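Local coordinates for Pgp2 (PDB 6XJ6), which directs helical cell shape by binding peptidoglycan through a pocket on its accessory NTF2-like domain and probably trims it as an L,D-carboxypeptidase of the YkuD family, at residues A[26-31]-A[39-44]; A[76-81]-A[155-160]. One frame throughout, in Å; residues are numbered along the deposited sequence. Where two conformers were deposited one is given.

Interaction 1: residues A[26-31]-A[39-44]; sequences NVAIVL and LRVYSY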
# COMPACT_ATOMS: atom_id res chain seq x y z
N ASN A 26 7.19 -14.09 -1.56
CA ASN A 26 8.07 -13.49 -0.56
C ASN A 26 8.23 -12.00 -0.80
O ASN A 26 8.40 -11.55 -1.93
CB ASN A 26 9.45 -14.13 -0.64
CG ASN A 26 9.45 -15.58 -0.18
OD1 ASN A 26 8.41 -16.14 0.15
ND2 ASN A 26 10.63 -16.18 -0.15
N VAL A 27 8.20 -11.23 0.29
CA VAL A 27 8.37 -9.79 0.26
C VAL A 27 9.15 -9.37 1.50
O VAL A 27 9.32 -10.14 2.45
CB VAL A 27 7.03 -9.02 0.19
CG1 VAL A 27 6.20 -9.46 -1.01
CG2 VAL A 27 6.23 -9.19 1.47
N ALA A 28 9.61 -8.13 1.48
CA ALA A 28 10.13 -7.48 2.66
C ALA A 28 9.26 -6.27 2.95
O ALA A 28 8.76 -5.61 2.03
CB ALA A 28 11.58 -7.02 2.47
N ILE A 29 9.08 -5.98 4.24
CA ILE A 29 8.31 -4.82 4.68
C ILE A 29 9.21 -3.95 5.53
O ILE A 29 9.72 -4.39 6.57
CB ILE A 29 7.06 -5.23 5.47
CG1 ILE A 29 6.17 -6.17 4.64
CG2 ILE A 29 6.29 -3.99 5.89
CD1 ILE A 29 6.32 -7.62 5.03
N VAL A 30 9.39 -2.70 5.11
CA VAL A 30 10.12 -1.69 5.87
C VAL A 30 9.08 -0.97 6.73
O VAL A 30 8.27 -0.19 6.21
CB VAL A 30 10.82 -0.70 4.94
CG1 VAL A 30 11.56 0.37 5.72
CG2 VAL A 30 11.77 -1.44 4.01
N LEU A 31 9.09 -1.24 8.03
CA LEU A 31 8.11 -0.72 8.96
C LEU A 31 8.76 0.39 9.78
O LEU A 31 9.72 0.14 10.51
CB LEU A 31 7.59 -1.83 9.88
CG LEU A 31 6.60 -1.43 10.98
CD1 LEU A 31 5.30 -0.92 10.36
CD2 LEU A 31 6.33 -2.60 11.94
N LEU A 39 12.86 2.02 12.81
CA LEU A 39 12.65 1.41 11.51
C LEU A 39 13.12 -0.04 11.59
O LEU A 39 14.21 -0.32 12.09
CB LEU A 39 13.42 2.16 10.41
CG LEU A 39 13.28 1.62 8.98
CD1 LEU A 39 13.43 2.76 7.96
CD2 LEU A 39 14.30 0.52 8.68
N ARG A 40 12.28 -0.95 11.11
CA ARG A 40 12.60 -2.37 11.06
C ARG A 40 12.31 -2.87 9.66
O ARG A 40 11.43 -2.35 8.97
CB ARG A 40 11.78 -3.16 12.08
CG ARG A 40 12.20 -2.90 13.52
CD ARG A 40 11.17 -3.35 14.54
NE ARG A 40 11.73 -3.23 15.89
CZ ARG A 40 11.01 -3.14 17.01
NH1 ARG A 40 9.69 -3.14 16.97
NH2 ARG A 40 11.64 -3.03 18.17
N VAL A 41 13.08 -3.86 9.21
CA VAL A 41 12.79 -4.56 7.97
C VAL A 41 12.43 -5.99 8.31
O VAL A 41 13.19 -6.69 9.00
CB VAL A 41 13.96 -4.52 6.97
CG1 VAL A 41 13.53 -5.18 5.66
CG2 VAL A 41 14.40 -3.09 6.70
N TYR A 42 11.27 -6.42 7.84
CA TYR A 42 10.79 -7.77 8.06
C TYR A 42 10.69 -8.49 6.73
O TYR A 42 10.22 -7.94 5.75
CB TYR A 42 9.40 -7.75 8.67
CG TYR A 42 9.34 -7.24 10.08
CD1 TYR A 42 9.59 -8.09 11.15
CD2 TYR A 42 9.04 -5.91 10.34
CE1 TYR A 42 9.53 -7.62 12.45
CE2 TYR A 42 8.98 -5.44 11.63
CZ TYR A 42 9.23 -6.29 12.68
OH TYR A 42 9.17 -5.82 13.97
N SER A 43 11.17 -9.74 6.71
CA SER A 43 10.93 -10.62 5.58
C SER A 43 9.68 -11.44 5.86
O SER A 43 9.44 -11.87 6.99
CB SER A 43 12.12 -11.56 5.37
OG SER A 43 12.33 -12.38 6.50
N TYR A 44 8.88 -11.64 4.81
CA TYR A 44 7.69 -12.47 4.87
C TYR A 44 7.90 -13.63 3.92
O TYR A 44 8.16 -13.41 2.73
CB TYR A 44 6.46 -11.67 4.43
CG TYR A 44 5.17 -12.45 4.32
CD1 TYR A 44 4.88 -13.21 3.20
CD2 TYR A 44 4.21 -12.40 5.33
CE1 TYR A 44 3.69 -13.91 3.09
CE2 TYR A 44 3.02 -13.08 5.23
CZ TYR A 44 2.77 -13.83 4.11
OH TYR A 44 1.58 -14.52 4.01

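Interaction 2: residues A[76-81]-A[155-160]; sequences VGFYEL and KVFVMT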
# COMPACT_ATOMS: atom_id res chain seq x y z
N VAL A 76 2.29 8.93 6.10
CA VAL A 76 1.77 7.76 6.80
C VAL A 76 0.98 6.95 5.78
O VAL A 76 0.18 7.50 5.02
CB VAL A 76 0.89 8.21 7.97
CG1 VAL A 76 0.13 7.05 8.59
CG2 VAL A 76 1.73 8.94 9.00
N GLY A 77 1.22 5.64 5.75
CA GLY A 77 0.49 4.78 4.85
C GLY A 77 1.34 3.61 4.41
O GLY A 77 2.29 3.23 5.08
N PHE A 78 0.97 3.06 3.25
CA PHE A 78 1.62 1.88 2.69
C PHE A 78 2.08 2.22 1.28
O PHE A 78 1.27 2.64 0.44
CB PHE A 78 0.67 0.68 2.68
CG PHE A 78 1.38 -0.64 2.59
CD1 PHE A 78 1.76 -1.32 3.74
CD2 PHE A 78 1.65 -1.21 1.37
CE1 PHE A 78 2.39 -2.54 3.66
CE2 PHE A 78 2.29 -2.44 1.28
CZ PHE A 78 2.67 -3.10 2.43
N TYR A 79 3.38 2.03 1.03
CA TYR A 79 4.07 2.44 -0.18
C TYR A 79 4.97 1.30 -0.64
O TYR A 79 4.99 0.21 -0.05
CB TYR A 79 4.86 3.73 0.08
CG TYR A 79 3.97 4.88 0.46
CD1 TYR A 79 3.66 5.14 1.79
CD2 TYR A 79 3.39 5.68 -0.51
CE1 TYR A 79 2.81 6.16 2.14
CE2 TYR A 79 2.55 6.71 -0.17
CZ TYR A 79 2.26 6.95 1.16
OH TYR A 79 1.40 7.96 1.49
N GLU A 80 5.72 1.55 -1.70
CA GLU A 80 6.74 0.64 -2.18
C GLU A 80 8.08 1.35 -2.18
O GLU A 80 8.16 2.58 -2.22
CB GLU A 80 6.40 0.13 -3.58
CG GLU A 80 5.06 -0.53 -3.65
CD GLU A 80 4.63 -0.78 -5.05
OE1 GLU A 80 5.24 -1.66 -5.69
OE2 GLU A 80 3.70 -0.08 -5.53
N LEU A 81 9.14 0.55 -2.13
CA LEU A 81 10.51 1.05 -2.14
C LEU A 81 11.20 0.67 -3.44
O LEU A 81 11.15 -0.49 -3.87
CB LEU A 81 11.31 0.49 -0.96
CG LEU A 81 12.58 1.27 -0.64
CD1 LEU A 81 12.27 2.64 -0.08
CD2 LEU A 81 13.42 0.47 0.34
N LYS A 155 11.14 -7.76 -3.55
CA LYS A 155 9.96 -6.91 -3.58
C LYS A 155 9.79 -6.30 -2.20
O LYS A 155 9.58 -7.02 -1.22
CB LYS A 155 8.73 -7.75 -3.94
CG LYS A 155 7.43 -6.97 -4.04
CD LYS A 155 7.43 -6.01 -5.22
CE LYS A 155 6.05 -5.42 -5.48
NZ LYS A 155 5.99 -4.64 -6.75
N VAL A 156 9.89 -4.97 -2.11
CA VAL A 156 10.01 -4.27 -0.84
C VAL A 156 8.89 -3.26 -0.71
O VAL A 156 8.75 -2.35 -1.55
CB VAL A 156 11.38 -3.60 -0.68
CG1 VAL A 156 11.51 -2.97 0.69
CG2 VAL A 156 12.49 -4.63 -0.90
N PHE A 157 8.11 -3.39 0.35
CA PHE A 157 7.07 -2.44 0.69
C PHE A 157 7.49 -1.56 1.86
O PHE A 157 8.41 -1.89 2.63
CB PHE A 157 5.77 -3.19 1.04
CG PHE A 157 5.19 -3.92 -0.12
CD1 PHE A 157 4.71 -3.23 -1.21
CD2 PHE A 157 5.15 -5.31 -0.14
CE1 PHE A 157 4.18 -3.90 -2.29
CE2 PHE A 157 4.62 -5.98 -1.21
CZ PHE A 157 4.14 -5.29 -2.30
N VAL A 158 6.81 -0.43 1.98
CA VAL A 158 7.10 0.59 2.97
C VAL A 158 5.81 0.84 3.74
O VAL A 158 4.80 1.24 3.15
CB VAL A 158 7.58 1.89 2.29
CG1 VAL A 158 7.67 3.06 3.27
CG2 VAL A 158 8.91 1.63 1.61
N MET A 159 5.85 0.60 5.04
CA MET A 159 4.69 0.75 5.90
C MET A 159 5.10 1.74 6.98
O MET A 159 5.99 1.45 7.78
CB MET A 159 4.31 -0.61 6.49
CG MET A 159 3.14 -0.58 7.44
SD MET A 159 2.68 -2.25 7.91
CE MET A 159 1.55 -1.90 9.25
N THR A 160 4.49 2.92 6.98
CA THR A 160 4.85 3.98 7.90
C THR A 160 3.67 4.34 8.78
O THR A 160 2.61 4.73 8.28
CB THR A 160 5.37 5.20 7.15
OG1 THR A 160 6.49 4.77 6.35
CG2 THR A 160 5.82 6.28 8.12
O HOH W 1 7.51 -2.70 -5.65
O HOH W 2 9.99 -3.12 -4.38

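Interaction 1: residues A[26-31]-A[39-44]
Val-27 and Tyr-44, Ile-29 and Tyr-42, and Leu-31 and Arg-40 form the three hydrogen-bonded pairs of this antiparallel ladder, whose short segments run at 159° to each other. Six backbone bonds hold it. The shortest, Ile-29 N to Tyr-42 O, is 2.7 Å; the longest, at 3.3 Å, runs from Val-27 N to Tyr-44 O, beside the loop residue Asn-26. CA-H...O contacts fill in between, as from Ala-28 CA to Tyr-42 O at 3.1 Å.

Apolar packing divides between the faces. On that of Val-30 and Val-41, Val-30 CG1, anti to the backbone N (chi1 179°), reaches Leu-39 CD1 at 3.8 Å, while its CG2 branch turns to Val-41 CG2. Phe-147 and Val-150 of helix 141-151 pack on Val-41. On the other, Leu-31 CD2 comes obliquely to Tyr-42 CE2 at 3.9 Å, and Val-27 CG2 lies alongside Tyr-44 CB, also at 3.9 Å. The Tyr-44 ring leads off to meet Tyr-23 edge-to-face.

Among polar ends, the extended Arg-40 chain leaves the ladder to form a salt bridge with Glu-54. Successive strands 27-33 and 38-45, joined by a short connection, make this a beta hairpin of the L,D-transpeptidase (YkuD) catalytic domain.

Interaction 2: residues A[76-81]-A[155-160]
The Phe-78 ring lies against Phe-157 and Met-159. Its CB stands on the face of the ladder that also carries Glu-80, Phe-157 and Met-159. CG is anti to the backbone N (chi1 -159°), which swings the ring over strand 156-161, and Val-158 O lies 3.9 Å above one ring face, offset toward the rim. Phe-78 CD1 meets Met-159 CB at 3.8 Å, and CE1 touches the same methylene. On the other flank CE2 approaches Phe-157 CG. At the tip, Phe-78 CZ presses on Phe-157 CB at 3.4 Å, a tight contact. The two ring planes stand 37° apart, an oblique pair. Met-159 SD lies at the edge of the Phe-78 ring, a Met-aromatic contact.

Beneath these side chains, strands 77-80 and 156-161 pair antiparallel at one margin of the five-stranded mixed sheet of the catalytic domain, where 77-80 is an outermost strand. Ser-239 and Arg-251, from strands 232-240 and 249-260 of a second sheet, touch Phe-78 from outside the pair.

Gly-77 and Thr-160 exchange two backbone bonds, as do Tyr-79 and Val-158. Of these, Val-158 N approaches Tyr-79 O from 56° out of the carbonyl plane. Leu-81 N extends the ladder to Val-156 O at 3.0 Å, and Leu-81 CB packs on Val-158 CG2 at 3.7 Å. Beside them, Glu-80 CG comes to the edge of the Phe-157 ring, 3.7 Å from Phe-157 CD1. Glu-80 OE1 and Lys-155 NZ form a salt bridge at 3.3 Å, also spanned by a water that accepts from NZ and donates to OE1. A second water joins Leu-81 O to Val-156 N, accepting from the amide and donating to the carbonyl.

How the interactions relate
Interactions 1 and 2 are two antiparallel strand pairs of one mixed sheet, their centres 9 Å apart, and strands 27-33 and 156-161 join them as parallel neighbours. Val-30 N lies 2.8 Å from Phe-157 O and Val-30 O 2.8 Å from Met-159 N, both probable hydrogen bonds, so each of these strands is paired on both edges. Packing backs this up: Leu-31 CD1 is 3.6 Å from Met-159 O. Neither 26-31/39-44 nor 76-81/155-160 touches the predicted catalytic pair: the side chain of Leu-39 is about 10 Å from those of Cys-136 and His-119, and that of Leu-81 about 9 Å from His-119 and about 10 Å from Cys-136.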